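Local coordinates for Lin1840 protein (Listeria innocua serovar 6a, PDB 4ZOC) that probably hydrolyses terminal, non-reducing beta-D-glucosyl residues to release glucose, as a family 3 glycoside hydrolase involved in beta-1,2-glucan metabolism, at residues L86-D91 with G130-F135; G171-A176 with M186-K191. The protein carries 2 engineered substitutions. All coordinates share one frame; numbering follows the deposited sequence.

Contact 1: residues L86-D91 with G130-F135; sequences LVFMAD and GHHVTF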
loop_
_atom_site.group_PDB
_atom_site.type_symbol
_atom_site.label_atom_id
_atom_site.label_comp_id
_atom_site.label_asym_id
_atom_site.label_seq_id
_atom_site.Cartn_x
_atom_site.Cartn_y
_atom_site.Cartn_z
ATOM N N LEU A 86 39.113 -4.374 -19.082
ATOM C CA LEU A 86 38.012 -4.361 -18.111
ATOM C C LEU A 86 37.370 -3.015 -17.990
ATOM O O LEU A 86 38.025 -1.971 -18.101
ATOM C CB LEU A 86 38.530 -4.748 -16.728
ATOM C CG LEU A 86 38.914 -6.218 -16.560
ATOM C CD1 LEU A 86 39.812 -6.379 -15.408
ATOM C CD2 LEU A 86 37.671 -7.067 -16.387
ATOM N N VAL A 87 36.057 -3.018 -17.718
ATOM C CA VAL A 87 35.393 -1.759 -17.322
ATOM C C VAL A 87 35.102 -1.826 -15.816
ATOM O O VAL A 87 34.733 -2.891 -15.320
ATOM C CB VAL A 87 34.082 -1.436 -18.178
ATOM C CG1 VAL A 87 33.085 -2.605 -18.148
ATOM C CG2 VAL A 87 33.537 -0.095 -17.737
ATOM N N PHE A 88 35.378 -0.721 -15.104
ATOM C CA PHE A 88 35.322 -0.615 -13.631
ATOM C C PHE A 88 34.150 0.259 -13.244
ATOM O O PHE A 88 34.044 1.433 -13.667
ATOM C CB PHE A 88 36.618 0.034 -13.115
ATOM C CG PHE A 88 37.821 -0.896 -13.138
ATOM C CD1 PHE A 88 38.490 -1.181 -14.346
ATOM C CD2 PHE A 88 38.231 -1.529 -11.968
ATOM C CE1 PHE A 88 39.549 -2.061 -14.338
ATOM C CE2 PHE A 88 39.320 -2.390 -11.941
ATOM C CZ PHE A 88 39.967 -2.681 -13.144
ATOM N N MET A 89 33.285 -0.304 -12.425
ATOM C CA MET A 89 32.090 0.367 -11.973
ATOM C C MET A 89 32.036 0.442 -10.448
ATOM O O MET A 89 32.632 -0.406 -9.728
ATOM C CB MET A 89 30.887 -0.423 -12.459
ATOM C CG MET A 89 30.930 -0.820 -13.912
ATOM S SD MET A 89 29.314 -1.165 -14.611
ATOM C CE MET A 89 29.831 -1.851 -16.166
ATOM N N ALA A 90 31.333 1.465 -9.939
ATOM C CA ALA A 90 31.307 1.622 -8.475
ATOM C C ALA A 90 30.060 2.358 -8.039
ATOM O O ALA A 90 29.409 3.030 -8.845
ATOM C CB ALA A 90 32.537 2.391 -8.030
ATOM N N ASP A 91 29.752 2.244 -6.757
ATOM C CA ASP A 91 28.641 3.008 -6.161
ATOM C C ASP A 91 29.118 4.374 -5.673
ATOM O O ASP A 91 29.632 4.459 -4.565
ATOM C CB ASP A 91 28.070 2.193 -5.005
ATOM C CG ASP A 91 27.268 0.989 -5.531
ATOM O OD1 ASP A 91 26.185 1.184 -6.154
ATOM O OD2 ASP A 91 27.702 -0.088 -5.312
ATOM N N GLY A 130 40.144 5.683 -10.424
ATOM C CA GLY A 130 40.112 4.642 -11.419
ATOM C C GLY A 130 38.764 4.075 -11.860
ATOM O O GLY A 130 38.726 3.103 -12.557
ATOM N N HIS A 131 37.677 4.670 -11.407
ATOM C CA HIS A 131 36.324 4.226 -11.746
ATOM C C HIS A 131 35.792 4.843 -13.032
ATOM O O HIS A 131 35.878 6.025 -13.221
ATOM C CB HIS A 131 35.368 4.584 -10.601
ATOM C CG HIS A 131 35.792 4.057 -9.260
ATOM N ND1 HIS A 131 35.812 2.713 -8.946
ATOM C CD2 HIS A 131 36.271 4.700 -8.170
ATOM C CE1 HIS A 131 36.247 2.552 -7.715
ATOM N NE2 HIS A 131 36.548 3.743 -7.231
ATOM N N HIS A 132 35.139 4.015 -13.860
ATOM C CA HIS A 132 34.614 4.416 -15.175
ATOM C C HIS A 132 33.126 4.690 -15.160
ATOM O O HIS A 132 32.664 5.467 -15.977
ATOM C CB HIS A 132 34.799 3.348 -16.217
ATOM C CG HIS A 132 36.227 2.881 -16.311
ATOM N ND1 HIS A 132 36.566 1.615 -16.705
ATOM C CD2 HIS A 132 37.388 3.527 -16.056
ATOM C CE1 HIS A 132 37.886 1.473 -16.649
ATOM N NE2 HIS A 132 38.416 2.623 -16.291
ATOM N N VAL A 133 32.383 3.977 -14.322
ATOM C CA VAL A 133 30.919 4.077 -14.230
ATOM C C VAL A 133 30.475 4.212 -12.796
ATOM O O VAL A 133 31.013 3.545 -11.924
ATOM C CB VAL A 133 30.251 2.709 -14.726
ATOM C CG1 VAL A 133 28.742 2.710 -14.712
ATOM C CG2 VAL A 133 30.708 2.347 -16.101
ATOM N N THR A 134 29.448 5.025 -12.559
ATOM C CA THR A 134 28.782 4.981 -11.276
ATOM C C THR A 134 27.355 4.506 -11.377
ATOM O O THR A 134 26.638 4.886 -12.315
ATOM C CB THR A 134 28.799 6.358 -10.572
ATOM O OG1 THR A 134 28.117 6.243 -9.313
ATOM C CG2 THR A 134 28.075 7.507 -11.393
ATOM N N PHE A 135 26.932 3.802 -10.328
ATOM C CA PHE A 135 25.571 3.289 -10.203
ATOM C C PHE A 135 24.650 4.369 -9.608
ATOM O O PHE A 135 24.157 4.243 -8.451
ATOM C CB PHE A 135 25.571 2.055 -9.390
ATOM C CG PHE A 135 26.425 0.883 -9.967
ATOM C CD1 PHE A 135 26.297 0.492 -11.372
ATOM C CD2 PHE A 135 27.306 0.174 -9.134
ATOM C CE1 PHE A 135 27.027 -0.526 -11.847
ATOM C CE2 PHE A 135 27.976 -0.931 -9.623
ATOM C CZ PHE A 135 27.814 -1.269 -10.975
HETATM O O HOH W 1 35.404 -0.195 -9.608
#
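Met89 and Val133 face each other as a parallel beta bridge, and the methionine runs alongside the valine, its CB and SD both touching the Phe135 ring. Its CB lies 3.5 Å from CZ of that ring. With CG placed anti to the carbonyl carbon (chi1 -48°), the next methylene packs against Val133, CG lying 3.7 Å from CB of the valine. The chain then stays extended, carrying SD to within 3.6 Å of Phe135 CE1, an oblique Met-aromatic contact, with Val133 CG1 also near the sulfur. At the tip, CE ends 3.9 Å from CG1 of Val87. A long unbranched thioether suits this buried position because it can follow both neighbours.

The backbones are joined by Ala90 N to Val133 O and by Phe135 N to Ala90 O. Earlier, the oxygen of Phe88 takes two donors, His132 N at 2.8 Å and the more distant Val133 N. On the side of the sheet opposite Met89, Ala90 CB sits 3.4 Å from ND1 of His131, over one face of the imidazole, a CH-pi contact kept close by the small methyl. A water bridges that ND1 to Met89 O, while NE2 of His131 bonds Tyr96. Phe88 turns its ring edge toward the face of His132, the planes 85° apart in an offset edge-to-face pair.

Gly130, whose positive phi suits a residue without CB, closes the Schellman motif that ends helix 112-128. Strand 87-90 leads into Asp91, whose side chain is about 6 Å from a bound beta-D-glucopyranose. Phe88 also packs on helix 66-79, whereas Met89 and Val133 both reach Leu233 of strand 233-236 across the barrel interior. Strand 87-90 is thus held between strands 59-61 and 133-134 of the parallel barrel.

Contact 2: residues G171-A176 with M186-K191; sequences GYQGDA and MAACVK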
loop_
_atom_site.group_PDB
_atom_site.type_symbol
_atom_site.label_atom_id
_atom_site.label_comp_id
_atom_site.label_asym_id
_atom_site.label_seq_id
_atom_site.Cartn_x
_atom_site.Cartn_y
_atom_site.Cartn_z
ATOM N N GLY A 171 26.020 16.197 -14.723
ATOM C CA GLY A 171 27.174 16.360 -13.833
ATOM C C GLY A 171 28.196 15.244 -13.950
ATOM O O GLY A 171 29.448 15.476 -14.022
ATOM N N TYR A 172 27.713 14.009 -13.997
ATOM C CA TYR A 172 28.658 12.838 -14.072
ATOM C C TYR A 172 29.319 12.767 -15.438
ATOM O O TYR A 172 30.513 12.585 -15.520
ATOM C CB TYR A 172 27.949 11.504 -13.820
ATOM C CG TYR A 172 27.402 11.270 -12.405
ATOM C CD1 TYR A 172 28.213 11.389 -11.297
ATOM C CD2 TYR A 172 26.104 10.769 -12.198
ATOM C CE1 TYR A 172 27.746 11.109 -10.034
ATOM C CE2 TYR A 172 25.640 10.538 -10.899
ATOM C CZ TYR A 172 26.465 10.694 -9.830
ATOM O OH TYR A 172 26.001 10.439 -8.550
ATOM N N GLN A 173 28.507 12.885 -16.492
ATOM C CA GLN A 173 28.947 12.526 -17.815
ATOM C C GLN A 173 29.463 13.704 -18.634
ATOM O O GLN A 173 30.231 13.530 -19.583
ATOM C CB GLN A 173 27.794 11.847 -18.598
ATOM C CG GLN A 173 27.214 10.620 -17.947
ATOM C CD GLN A 173 26.351 9.780 -18.824
ATOM O OE1 GLN A 173 26.244 8.559 -18.598
ATOM N NE2 GLN A 173 25.705 10.381 -19.808
ATOM N N GLY A 174 29.003 14.882 -18.334
ATOM C CA GLY A 174 29.078 15.983 -19.322
ATOM C C GLY A 174 28.506 15.618 -20.672
ATOM O O GLY A 174 27.424 15.056 -20.747
ATOM N N ASP A 175 29.252 15.938 -21.753
ATOM C CA ASP A 175 28.814 15.599 -23.073
ATOM C C ASP A 175 29.131 14.121 -23.277
ATOM O O ASP A 175 30.309 13.714 -23.387
ATOM C CB ASP A 175 29.451 16.550 -24.120
ATOM C CG ASP A 175 29.198 16.103 -25.537
ATOM O OD1 ASP A 175 28.634 15.019 -25.819
ATOM O OD2 ASP A 175 29.609 16.833 -26.394
ATOM N N ALA A 176 28.083 13.306 -23.303
ATOM C CA ALA A 176 28.279 11.848 -23.301
ATOM C C ALA A 176 29.073 11.357 -24.502
ATOM O O ALA A 176 29.700 10.299 -24.442
ATOM C CB ALA A 176 26.961 11.098 -23.236
ATOM N N MET A 186 32.468 10.604 -16.077
ATOM C CA MET A 186 32.318 9.156 -16.067
ATOM C C MET A 186 30.914 8.788 -16.558
ATOM O O MET A 186 30.023 9.639 -16.628
ATOM C CB MET A 186 32.535 8.624 -14.658
ATOM C CG MET A 186 31.447 8.946 -13.635
ATOM S SD MET A 186 31.935 8.621 -11.939
ATOM C CE MET A 186 32.489 6.948 -11.997
ATOM N N ALA A 187 30.714 7.522 -16.893
ATOM C CA ALA A 187 29.389 7.040 -17.272
ATOM C C ALA A 187 28.483 6.925 -16.044
ATOM O O ALA A 187 28.881 6.453 -14.969
ATOM C CB ALA A 187 29.468 5.738 -17.979
ATOM N N ALA A 188 27.225 7.306 -16.263
ATOM C CA ALA A 188 26.166 7.130 -15.285
ATOM C C ALA A 188 25.354 5.895 -15.615
ATOM O O ALA A 188 25.251 5.526 -16.760
ATOM C CB ALA A 188 25.296 8.386 -15.264
ATOM N N CYS A 189 24.770 5.265 -14.595
ATOM C CA CYS A 189 23.910 4.143 -14.707
ATOM C C CYS A 189 22.628 4.441 -13.898
ATOM O O CYS A 189 22.636 4.486 -12.683
ATOM C CB CYS A 189 24.550 2.903 -14.105
ATOM S SG CYS A 189 23.587 1.418 -14.173
ATOM N N VAL A 190 21.542 4.575 -14.624
ATOM C CA VAL A 190 20.189 4.810 -14.062
ATOM C C VAL A 190 19.774 3.573 -13.312
ATOM O O VAL A 190 19.938 2.491 -13.849
ATOM C CB VAL A 190 19.187 5.121 -15.231
ATOM C CG1 VAL A 190 17.723 5.048 -14.833
ATOM C CG2 VAL A 190 19.426 6.522 -15.797
ATOM N N LYS A 191 19.163 3.697 -12.131
ATOM C CA LYS A 191 18.679 2.516 -11.426
ATOM C C LYS A 191 17.396 2.958 -10.644
ATOM O O LYS A 191 17.190 4.193 -10.454
ATOM C CB LYS A 191 19.755 1.901 -10.492
ATOM C CG LYS A 191 20.100 2.788 -9.325
ATOM C CD LYS A 191 21.343 2.294 -8.621
ATOM C CE LYS A 191 21.590 2.930 -7.288
ATOM N NZ LYS A 191 22.842 2.470 -6.707
#
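Gln173, in the last turn of helix 158-173, reaches across to strand 187-191 and accepts a hydrogen bond from Ala188 N through OE1 at 2.8 Å. The amide hydrogen arrives in the carbonyl plane, on a lone pair, and the bond is nearly straight at 168°. Extended beyond CG (chi2 -166°), the glutamine chain carries the amide to the strand, its CG passing 3.3 Å from Met186 O. A second bond runs from Met186 N to Tyr172 O; here the donor stands above the carbonyl plane. Beside them, Tyr172 CD2 lies 4.0 Å from Ala188 CB, a methyl small enough for the helix to come close.

Further out, Lys232 N also donates to Gln173 OE1 and Gly230 O receives its NE2, so both ends of the buried amide are held and its flip is fixed. Gln185 NE2 binds Tyr172 O as well, while the tyrosine hydroxyl bonds Ser136 and its ring packs on helix 112-128. Gly174, with positive phi, takes the chain out of the helix. A helix followed by a loop into the parallel strand next to the one before it completes a beta-alpha-beta crossover, as in a TIM barrel, the fold of the family 3 N-terminal domain.

How the contacts relate
From the N terminus, strand 87-90 is followed by a largely helical excursion through helices 103-108 and 112-128, which contact 1 closes when strand 133-134 comes to lie beside it. The chain then leaves the sheet, returns along helix 158-173, and after a short connection with neither helix nor strand contact 2 closes at strand 187-193. The two closures follow in series, neither nested nor crossed. They meet in the sheet, where strand 133-134 pairs on its other side with strand 187-193: Thr134 N lies 2.9 Å from Ala187 O, a probable hydrogen bond. Contact 1 joins two strands, contact 2 joins a helix to a third, and this pairing links the two.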